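Local coordinates for protein plu4264 (Photorhabdus luminescens subsp. laumondii, PDB 4MV2) that is a metal-binding cupin of unknown function that holds a nickel ion in its beta-barrel, at residues T32-A37 with Y103-D108; N53-F58 with I84-E89. All blocks are in the same frame, centred on the assembly; numbering follows the deposited sequence. Where two conformers were deposited one is given.

Contact 1: T32-A37 with Y103-D108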
ATOM      1  N   THR A  32       5.262   7.791   9.866  1.00 16.32           N
ATOM      2  CA  THR A  32       5.486   6.528   9.132  1.00 15.37           C
ATOM      3  C   THR A  32       6.985   6.370   8.903  1.00 15.17           C
ATOM      4  O   THR A  32       7.702   7.359   8.757  1.00 16.69           O
ATOM      5  CB  THR A  32       4.822   6.490   7.716  1.00 15.86           C
ATOM      6  OG1 THR A  32       5.311   7.591   6.951  1.00 17.72           O
ATOM      7  CG2 THR A  32       3.295   6.592   7.780  1.00 17.66           C
ATOM      8  N   PRO A  33       7.461   5.132   8.814  1.00 15.11           N
ATOM      9  CA  PRO A  33       8.858   4.887   8.448  1.00 15.07           C
ATOM     10  C   PRO A  33       9.053   4.727   6.940  1.00 14.70           C
ATOM     11  O   PRO A  33      10.126   4.305   6.504  1.00 16.24           O
ATOM     12  CB  PRO A  33       9.163   3.562   9.139  1.00 15.96           C
ATOM     13  CG  PRO A  33       7.825   2.830   9.099  1.00 15.49           C
ATOM     14  CD  PRO A  33       6.795   3.911   9.284  1.00 16.30           C
ATOM     15  N   PHE A  34       8.011   5.030   6.157  1.00 14.29           N
ATOM     16  CA  PHE A  34       8.021   4.875   4.704  1.00 14.39           C
ATOM     17  C   PHE A  34       7.325   6.076   4.099  1.00 14.51           C
ATOM     18  O   PHE A  34       6.597   6.810   4.745  1.00 15.20           O
ATOM     19  CB  PHE A  34       7.317   3.562   4.291  1.00 13.94           C
ATOM     20  CG  PHE A  34       5.910   3.429   4.832  1.00 13.18           C
ATOM     21  CD1 PHE A  34       4.844   4.039   4.176  1.00 13.55           C
ATOM     22  CD2 PHE A  34       5.644   2.740   5.982  1.00 14.25           C
ATOM     23  CE1 PHE A  34       3.565   3.929   4.669  1.00 14.72           C
ATOM     24  CE2 PHE A  34       4.357   2.629   6.476  1.00 14.60           C
ATOM     25  CZ  PHE A  34       3.333   3.234   5.854  1.00 14.27           C
ATOM     26  N   GLY A  35       7.511   6.219   2.807  1.00 13.76           N
ATOM     27  CA  GLY A  35       6.753   7.131   1.994  1.00 12.90           C
ATOM     28  C   GLY A  35       5.874   6.313   1.059  1.00 12.26           C
ATOM     29  O   GLY A  35       6.056   5.118   0.890  1.00 12.65           O
ATOM     30  N   GLY A  36       4.911   6.976   0.426  1.00 13.36           N
ATOM     31  CA  GLY A  36       4.017   6.269  -0.495  1.00 14.04           C
ATOM     32  C   GLY A  36       3.370   7.180  -1.500  1.00 12.47           C
ATOM     33  O   GLY A  36       3.345   8.384  -1.340  1.00 12.99           O
ATOM     34  N   ALA A  37       2.822   6.569  -2.537  1.00 11.10           N
ATOM     35  CA  ALA A  37       2.010   7.310  -3.497  1.00 10.90           C
ATOM     36  C   ALA A  37       1.098   6.384  -4.267  1.00 10.26           C
ATOM     37  O   ALA A  37       1.476   5.292  -4.649  1.00 10.67           O
ATOM     38  CB  ALA A  37       2.869   8.069  -4.462  1.00 11.31           C
ATOM     39  N   TYR A 103       0.111   1.357  -6.171  1.00  9.64           N
ATOM     40  CA  TYR A 103       0.590   2.088  -5.016  1.00  9.82           C
ATOM     41  C   TYR A 103       2.047   1.743  -4.839  1.00 10.23           C
ATOM     42  O   TYR A 103       2.417   0.593  -4.894  1.00 12.20           O
ATOM     43  CB  TYR A 103      -0.240   1.743  -3.742  1.00  9.92           C
ATOM     44  CG  TYR A 103      -0.241   2.887  -2.763  1.00  9.80           C
ATOM     45  CD1 TYR A 103      -1.198   3.862  -2.821  1.00 10.43           C
ATOM     46  CD2 TYR A 103       0.774   3.048  -1.819  1.00 10.46           C
ATOM     47  CE1 TYR A 103      -1.180   4.996  -1.987  1.00 10.69           C
ATOM     48  CE2 TYR A 103       0.815   4.145  -0.991  1.00 11.26           C
ATOM     49  CZ  TYR A 103      -0.136   5.138  -1.098  1.00 10.54           C
ATOM     50  OH  TYR A 103      -0.035   6.222  -0.281  1.00 13.15           O
ATOM     51  N   THR A 104       2.875   2.753  -4.641  1.00  9.97           N
ATOM     52  CA  THR A 104       4.284   2.523  -4.322  1.00 10.55           C
ATOM     53  C   THR A 104       4.537   2.930  -2.877  1.00 11.24           C
ATOM     54  O   THR A 104       4.014   3.910  -2.387  1.00 11.66           O
ATOM     55  CB  THR A 104       5.250   3.230  -5.257  1.00 12.91           C
ATOM     56  OG1 THR A 104       6.547   2.958  -4.780  1.00 15.03           O
ATOM     57  CG2 THR A 104       5.021   4.717  -5.352  1.00 14.64           C
ATOM     58  N   ILE A 105       5.321   2.107  -2.203  0.60 10.98           N
ATOM     59  CA  ILE A 105       5.818   2.361  -0.866  0.60 11.76           C
ATOM     60  C   ILE A 105       7.334   2.268  -0.928  0.60 11.92           C
ATOM     61  O   ILE A 105       7.866   1.302  -1.419  0.60 11.73           O
ATOM     62  CB  ILE A 105       5.248   1.354   0.160  0.60 13.27           C
ATOM     63  CG1 ILE A 105       3.722   1.465   0.210  0.60 15.30           C
ATOM     64  CG2 ILE A 105       5.882   1.578   1.529  0.60 13.11           C
ATOM     65  CD1 ILE A 105       3.064   0.427   1.068  0.60 17.34           C
ATOM     66  N   TRP A 106       8.022   3.271  -0.393  1.00 12.17           N
ATOM     67  CA  TRP A 106       9.488   3.310  -0.412  1.00 13.08           C
ATOM     68  C   TRP A 106      10.012   3.625   0.981  1.00 13.66           C
ATOM     69  O   TRP A 106       9.334   4.257   1.782  1.00 14.25           O
ATOM     70  CB  TRP A 106       9.992   4.309  -1.459  1.00 14.38           C
ATOM     71  CG  TRP A 106       9.672   5.736  -1.206  1.00 14.56           C
ATOM     72  CD1 TRP A 106      10.428   6.624  -0.518  1.00 17.45           C
ATOM     73  CD2 TRP A 106       8.538   6.468  -1.682  1.00 14.90           C
ATOM     74  NE1 TRP A 106       9.840   7.840  -0.505  1.00 17.45           N
ATOM     75  CE2 TRP A 106       8.685   7.785  -1.233  1.00 15.65           C
ATOM     76  CE3 TRP A 106       7.424   6.140  -2.454  1.00 16.23           C
ATOM     77  CZ2 TRP A 106       7.762   8.773  -1.509  1.00 15.95           C
ATOM     78  CZ3 TRP A 106       6.510   7.121  -2.723  1.00 17.43           C
ATOM     79  CH2 TRP A 106       6.683   8.427  -2.248  1.00 17.25           C
ATOM     80  N   TRP A 107      11.219   3.165   1.266  1.00 13.93           N
ATOM     81  CA  TRP A 107      11.778   3.289   2.617  1.00 14.03           C
ATOM     82  C   TRP A 107      13.270   3.084   2.561  1.00 15.18           C
ATOM     83  O   TRP A 107      13.804   2.520   1.612  1.00 15.71           O
ATOM     84  CB  TRP A 107      11.129   2.300   3.617  1.00 14.21           C
ATOM     85  CG  TRP A 107      11.417   0.859   3.327  1.00 14.26           C
ATOM     86  CD1 TRP A 107      12.376   0.078   3.920  1.00 15.44           C
ATOM     87  CD2 TRP A 107      10.739   0.005   2.369  1.00 14.04           C
ATOM     88  NE1 TRP A 107      12.346  -1.176   3.404  1.00 15.19           N
ATOM     89  CE2 TRP A 107      11.352  -1.265   2.456  1.00 14.35           C
ATOM     90  CE3 TRP A 107       9.703   0.196   1.435  1.00 14.30           C
ATOM     91  CZ2 TRP A 107      10.974  -2.337   1.639  1.00 15.25           C
ATOM     92  CZ3 TRP A 107       9.320  -0.885   0.646  1.00 15.06           C
ATOM     93  CH2 TRP A 107       9.962  -2.115   0.739  1.00 15.17           C
ATOM     94  N   ASP A 108      13.938   3.534   3.624  1.00 16.16           N
ATOM     95  CA  ASP A 108      15.371   3.344   3.769  1.00 17.08           C
ATOM     96  C   ASP A 108      15.738   3.542   5.212  1.00 18.01           C
ATOM     97  O   ASP A 108      14.904   3.711   6.077  1.00 18.10           O
ATOM     98  CB  ASP A 108      16.161   4.224   2.792  1.00 19.44           C
ATOM     99  CG  ASP A 108      16.018   5.723   3.030  1.00 22.85           C
ATOM    100  OD1 ASP A 108      15.232   6.190   3.848  1.00 21.57           O
ATOM    101  OD2 ASP A 108      16.776   6.463   2.349  1.00 26.99           O
TER

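Contact 2: N53-F58 with I84-E89. With NI (nickel (II) ion), chain C.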
ATOM      1  N   ASN A  53      18.877   4.230  -4.241  1.00 27.40           N
ATOM      2  CA  ASN A  53      19.266   3.468  -3.053  1.00 30.01           C
ATOM      3  C   ASN A  53      18.063   3.003  -2.236  1.00 29.24           C
ATOM      4  O   ASN A  53      18.146   1.991  -1.549  1.00 31.85           O
ATOM      5  CB  ASN A  53      20.162   4.303  -2.106  1.00 34.60           C
ATOM      6  CG  ASN A  53      21.504   4.694  -2.702  1.00 38.71           C
ATOM      7  OD1 ASN A  53      22.139   5.634  -2.204  1.00 40.99           O
ATOM      8  ND2 ASN A  53      21.961   3.981  -3.737  1.00 39.91           N
ATOM      9  N   GLU A  54      16.962   3.751  -2.259  1.00 25.63           N
ATOM     10  CA  GLU A  54      15.841   3.453  -1.394  1.00 22.95           C
ATOM     11  C   GLU A  54      15.171   2.140  -1.830  1.00 18.89           C
ATOM     12  O   GLU A  54      15.125   1.836  -3.046  1.00 19.72           O
ATOM     13  CB  GLU A  54      14.765   4.559  -1.481  1.00 26.84           C
ATOM     14  CG  GLU A  54      15.056   5.861  -0.752  1.00 31.03           C
ATOM     15  CD  GLU A  54      15.839   6.851  -1.568  1.00 34.88           C
ATOM     16  OE1 GLU A  54      16.204   6.525  -2.715  1.00 35.12           O
ATOM     17  OE2 GLU A  54      16.095   7.963  -1.046  1.00 37.26           O
ATOM     18  N   TYR A  55      14.684   1.368  -0.857  1.00 16.03           N
ATOM     19  CA  TYR A  55      13.820   0.206  -1.083  1.00 16.01           C
ATOM     20  C   TYR A  55      12.474   0.676  -1.585  1.00 14.40           C
ATOM     21  O   TYR A  55      12.028   1.755  -1.234  1.00 15.48           O
ATOM     22  CB  TYR A  55      13.578  -0.550   0.224  1.00 17.68           C
ATOM     23  CG  TYR A  55      14.841  -1.170   0.801  1.00 20.94           C
ATOM     24  CD1 TYR A  55      15.678  -0.463   1.642  1.00 21.99           C
ATOM     25  CD2 TYR A  55      15.192  -2.463   0.467  1.00 23.33           C
ATOM     26  CE1 TYR A  55      16.857  -1.046   2.127  1.00 23.85           C
ATOM     27  CE2 TYR A  55      16.328  -3.060   0.936  1.00 25.11           C
ATOM     28  CZ  TYR A  55      17.164  -2.349   1.780  1.00 25.05           C
ATOM     29  OH  TYR A  55      18.324  -2.938   2.254  1.00 28.50           O
ATOM     30  N   GLU A  56      11.834  -0.141  -2.408  1.00 13.50           N
ATOM     31  CA  GLU A  56      10.538   0.215  -2.981  1.00 13.05           C
ATOM     32  C   GLU A  56       9.767  -1.050  -3.327  1.00 12.92           C
ATOM     33  O   GLU A  56      10.346  -2.051  -3.741  1.00 13.54           O
ATOM     34  CB  GLU A  56      10.746   1.103  -4.212  1.00 13.74           C
ATOM     35  CG  GLU A  56       9.437   1.711  -4.770  1.00 14.76           C
ATOM     36  CD  GLU A  56       9.666   2.755  -5.825  1.00 17.17           C
ATOM     37  OE1 GLU A  56      10.800   2.866  -6.337  1.00 19.38           O
ATOM     38  OE2 GLU A  56       8.698   3.444  -6.170  1.00 17.70           O
ATOM     39  N   LEU A  57       8.449  -0.981  -3.072  0.52 11.95           N
ATOM     40  CA  LEU A  57       7.400  -2.016  -3.303  0.52 12.71           C
ATOM     41  C   LEU A  57       6.290  -1.396  -4.175  0.52 11.03           C
ATOM     42  O   LEU A  57       5.857  -0.297  -3.878  0.52 12.67           O
ATOM     43  CB  LEU A  57       6.729  -2.453  -1.954  0.52 13.69           C
ATOM     44  CG  LEU A  57       5.588  -3.476  -2.038  0.52 17.44           C
ATOM     45  CD1 LEU A  57       6.254  -4.814  -2.472  0.52 18.27           C
ATOM     46  CD2 LEU A  57       4.928  -3.569  -0.697  0.52 16.61           C
ATOM     47  N   PHE A  58       5.841  -2.080  -5.227  1.00 10.59           N
ATOM     48  CA  PHE A  58       4.613  -1.684  -5.917  1.00 10.20           C
ATOM     49  C   PHE A  58       3.529  -2.704  -5.571  1.00 11.25           C
ATOM     50  O   PHE A  58       3.740  -3.924  -5.649  1.00 11.51           O
ATOM     51  CB  PHE A  58       4.760  -1.745  -7.449  1.00 11.65           C
ATOM     52  CG  PHE A  58       5.696  -0.746  -8.085  1.00 12.21           C
ATOM     53  CD1 PHE A  58       6.312   0.280  -7.386  1.00 11.82           C
ATOM     54  CD2 PHE A  58       5.923  -0.852  -9.444  1.00 13.61           C
ATOM     55  CE1 PHE A  58       7.148   1.159  -8.033  1.00 12.94           C
ATOM     56  CE2 PHE A  58       6.746   0.036 -10.079  1.00 14.44           C
ATOM     57  CZ  PHE A  58       7.343   1.029  -9.380  1.00 14.18           C
ATOM     58  N   ILE A  84      11.228  -3.579  -6.085  1.00 14.10           N
ATOM     59  CA  ILE A  84      12.154  -2.907  -6.970  1.00 15.09           C
ATOM     60  C   ILE A  84      13.545  -3.069  -6.369  1.00 17.27           C
ATOM     61  O   ILE A  84      13.859  -2.467  -5.340  1.00 18.57           O
ATOM     62  CB  ILE A  84      11.815  -1.420  -7.089  1.00 16.14           C
ATOM     63  CG1 ILE A  84      10.366  -1.192  -7.538  1.00 17.00           C
ATOM     64  CG2 ILE A  84      12.771  -0.728  -8.013  1.00 17.83           C
ATOM     65  CD1 ILE A  84      10.025  -1.816  -8.873  1.00 17.97           C
ATOM     66  N   PRO A  85      14.400  -3.881  -7.007  1.00 18.70           N
ATOM     67  CA  PRO A  85      15.732  -4.072  -6.416  1.00 21.07           C
ATOM     68  C   PRO A  85      16.480  -2.772  -6.252  1.00 22.97           C
ATOM     69  O   PRO A  85      16.381  -1.861  -7.072  1.00 22.23           O
ATOM     70  CB  PRO A  85      16.438  -4.953  -7.448  1.00 21.39           C
ATOM     71  CG  PRO A  85      15.320  -5.654  -8.147  1.00 20.91           C
ATOM     72  CD  PRO A  85      14.237  -4.663  -8.250  1.00 19.23           C
ATOM     73  N   LEU A  86      17.273  -2.704  -5.181  1.00 23.83           N
ATOM     74  CA  LEU A  86      18.064  -1.517  -4.920  1.00 25.83           C
ATOM     75  C   LEU A  86      18.892  -1.153  -6.137  1.00 26.86           C
ATOM     76  O   LEU A  86      19.566  -2.003  -6.724  1.00 26.51           O
ATOM     77  CB  LEU A  86      19.010  -1.718  -3.723  1.00 27.04           C
ATOM     78  CG  LEU A  86      18.309  -1.988  -2.378  1.00 28.38           C
ATOM     79  CD1 LEU A  86      19.347  -2.006  -1.253  1.00 29.05           C
ATOM     80  CD2 LEU A  86      17.217  -0.988  -2.083  1.00 29.09           C
ATOM     81  N   ASP A  87      18.827   0.124  -6.498  1.00 27.17           N
ATOM     82  CA  ASP A  87      19.610   0.679  -7.590  1.00 28.90           C
ATOM     83  C   ASP A  87      19.277   0.134  -8.961  1.00 27.83           C
ATOM     84  O   ASP A  87      19.992   0.391  -9.898  1.00 28.38           O
ATOM     85  CB  ASP A  87      21.107   0.465  -7.343  1.00 31.87           C
ATOM     86  CG  ASP A  87      21.599   1.155  -6.089  1.00 35.68           C
ATOM     87  OD1 ASP A  87      21.165   2.299  -5.808  1.00 36.45           O
ATOM     88  OD2 ASP A  87      22.430   0.546  -5.386  1.00 38.33           O
ATOM     89  N   SER A  88      18.179  -0.594  -9.089  1.00 25.35           N
ATOM     90  CA  SER A  88      17.765  -1.051 -10.417  1.00 24.66           C
ATOM     91  C   SER A  88      17.056   0.087 -11.134  1.00 22.65           C
ATOM     92  O   SER A  88      16.345   0.866 -10.497  1.00 22.04           O
ATOM     93  CB  SER A  88      16.811  -2.229 -10.296  1.00 26.18           C
ATOM     94  OG  SER A  88      15.564  -1.860  -9.700  1.00 27.17           O
ATOM     95  N   GLU A  89      17.224   0.155 -12.450  1.00 22.36           N
ATOM     96  CA  GLU A  89      16.461   1.058 -13.292  1.00 22.11           C
ATOM     97  C   GLU A  89      15.085   0.479 -13.522  1.00 20.33           C
ATOM     98  O   GLU A  89      14.938  -0.685 -13.878  1.00 21.20           O
ATOM     99  CB  GLU A  89      17.152   1.277 -14.630  1.00 25.52           C
ATOM    100  CG  GLU A  89      18.553   1.877 -14.522  1.00 30.25           C
ATOM    101  CD  GLU A  89      18.582   3.374 -14.148  1.00 35.48           C
ATOM    102  OE1 GLU A  89      17.592   4.098 -14.431  1.00 36.94           O
ATOM    103  OE2 GLU A  89      19.628   3.826 -13.596  1.00 38.08           O
TER
HETATM  104 NI    NI C 201      11.406   4.211  -7.862  0.69 17.42          NI
HETATM  105  O   HOH W   1      14.984   0.330  -5.376  1.00 24.44           O
HETATM  106  O   HOH W   2      13.147  -2.835  -2.770  1.00 18.00           O
HETATM  107  O   HOH W   3       9.477   4.264  -8.628  1.00 28.22           O
HETATM  108  O   HOH W   4      10.582   5.763  -6.583  1.00 34.53           O

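Contact 1: T32-A37 with Y103-D108
Trp-106 lays the face of its indole over the backbone of Gly-35 and Gly-36; Gly-35 is bare on the side of this indole, Gly-36 on the side of the Tyr-103 ring. CA of Gly-35 makes a CH-pi contact with the five-membered ring, 4.0 Å from its centroid and 20° off the normal, while CZ3 of Trp-106 reaches to 3.4 Å from the carbonyl carbon of Gly-36. The indole is folded back across the neighbouring strand because CG stands between the backbone N and the carbonyl carbon (chi1 66°). The Tyr-103 ring lies on the opposite face of the sheet, reached by a different first torsion (chi1 -152°), and takes the carbonyl O of Ala-37 over the centre of one face, 3.4 Å above the plane. On that side too, CG2 of Ile-105 packs 3.7 Å from CB of Phe-34, meeting the Phe-34 ring at a slant. Between these rings the strands run antiparallel, with Gly-35 bonded to Trp-106 and Ala-37 to Thr-104 in both directions; the bond from Gly-35 N to Trp-106 O measures 2.9 Å. Within residues 32-37, OG1 of Thr-32 donates to the carbonyl O of Phe-34 at 2.7 Å. Strand 100-107 lies between strands 35-41 and 55-62, helix 109-121 follows Asp-108 at its N-cap, and Phe-34 and Trp-107 meet aromatic rings of the second subunit edge-to-face.

Contact 2: N53-F58 with I84-E89
Asn-53 opens the contact by giving its amide ND2 to OD1 of Asp-87 at 2.8 Å, a bent bond (138° at the hydrogen) that uses the syn lone pair of the carboxylate; the amide and carboxylate planes stand 76° apart. Its carbonyl O lies close to CD2 of Leu-86. A water lies within hydrogen-bonding reach of the carbonyl O atoms of Glu-54 and Ile-84, bridging the two segments. The ring of Tyr-55 receives CD2 of Leu-86 on one face, a CH-pi contact 3.7 Å from the centroid, while CD1 of Leu-86 touches CZ and OH. Glu-56 accepts a nearly straight bond on its backbone O from Ile-84 N, 2.9 Å long, and its side chain runs beside that of Ile-84, the two pointing the same way. With CG anti to the backbone N (chi1 -171°) and the chain extended beyond it, Glu-56 brings OE1 to 2.1 Å from the nickel. Its OE2 accepts from a nickel-bound water at 2.7 Å and also bonds Thr-104, which helps fix the rotation of the carboxylate. Phe-58 carries CD1 of Ile-84 over one face, 4.0 Å from the ring centroid. Pro-85 to Ser-88 form a type II beta turn. His-50, His-52 and His-90 complete, with Glu-56 and two waters, the three-histidine, one-glutamate metal site characteristic of cupins.

How the contacts relate
From the N terminus, the chain passes the short strands 14-16 and 19-23 and enters contact 1 at residues 32-37. It then runs through His-50 and His-52 to residues 53-58, where contact 2 begins, and closes that smaller loop at residues 84-89 after the hairpin of strands 64-69 and 72-77, just before His-90. The larger loop closes at residues 103-108, so the loop of contact 2 lies within that of contact 1 and the two do not cross. Strand 100-107 pairs with 35-41 and 55-62; both contacts reach this sheet, contact 2 at edge strand 81-84 and the loop after it. Trp-107 O lies 2.9 Å from Tyr-55 N, a probable hydrogen bond joining them.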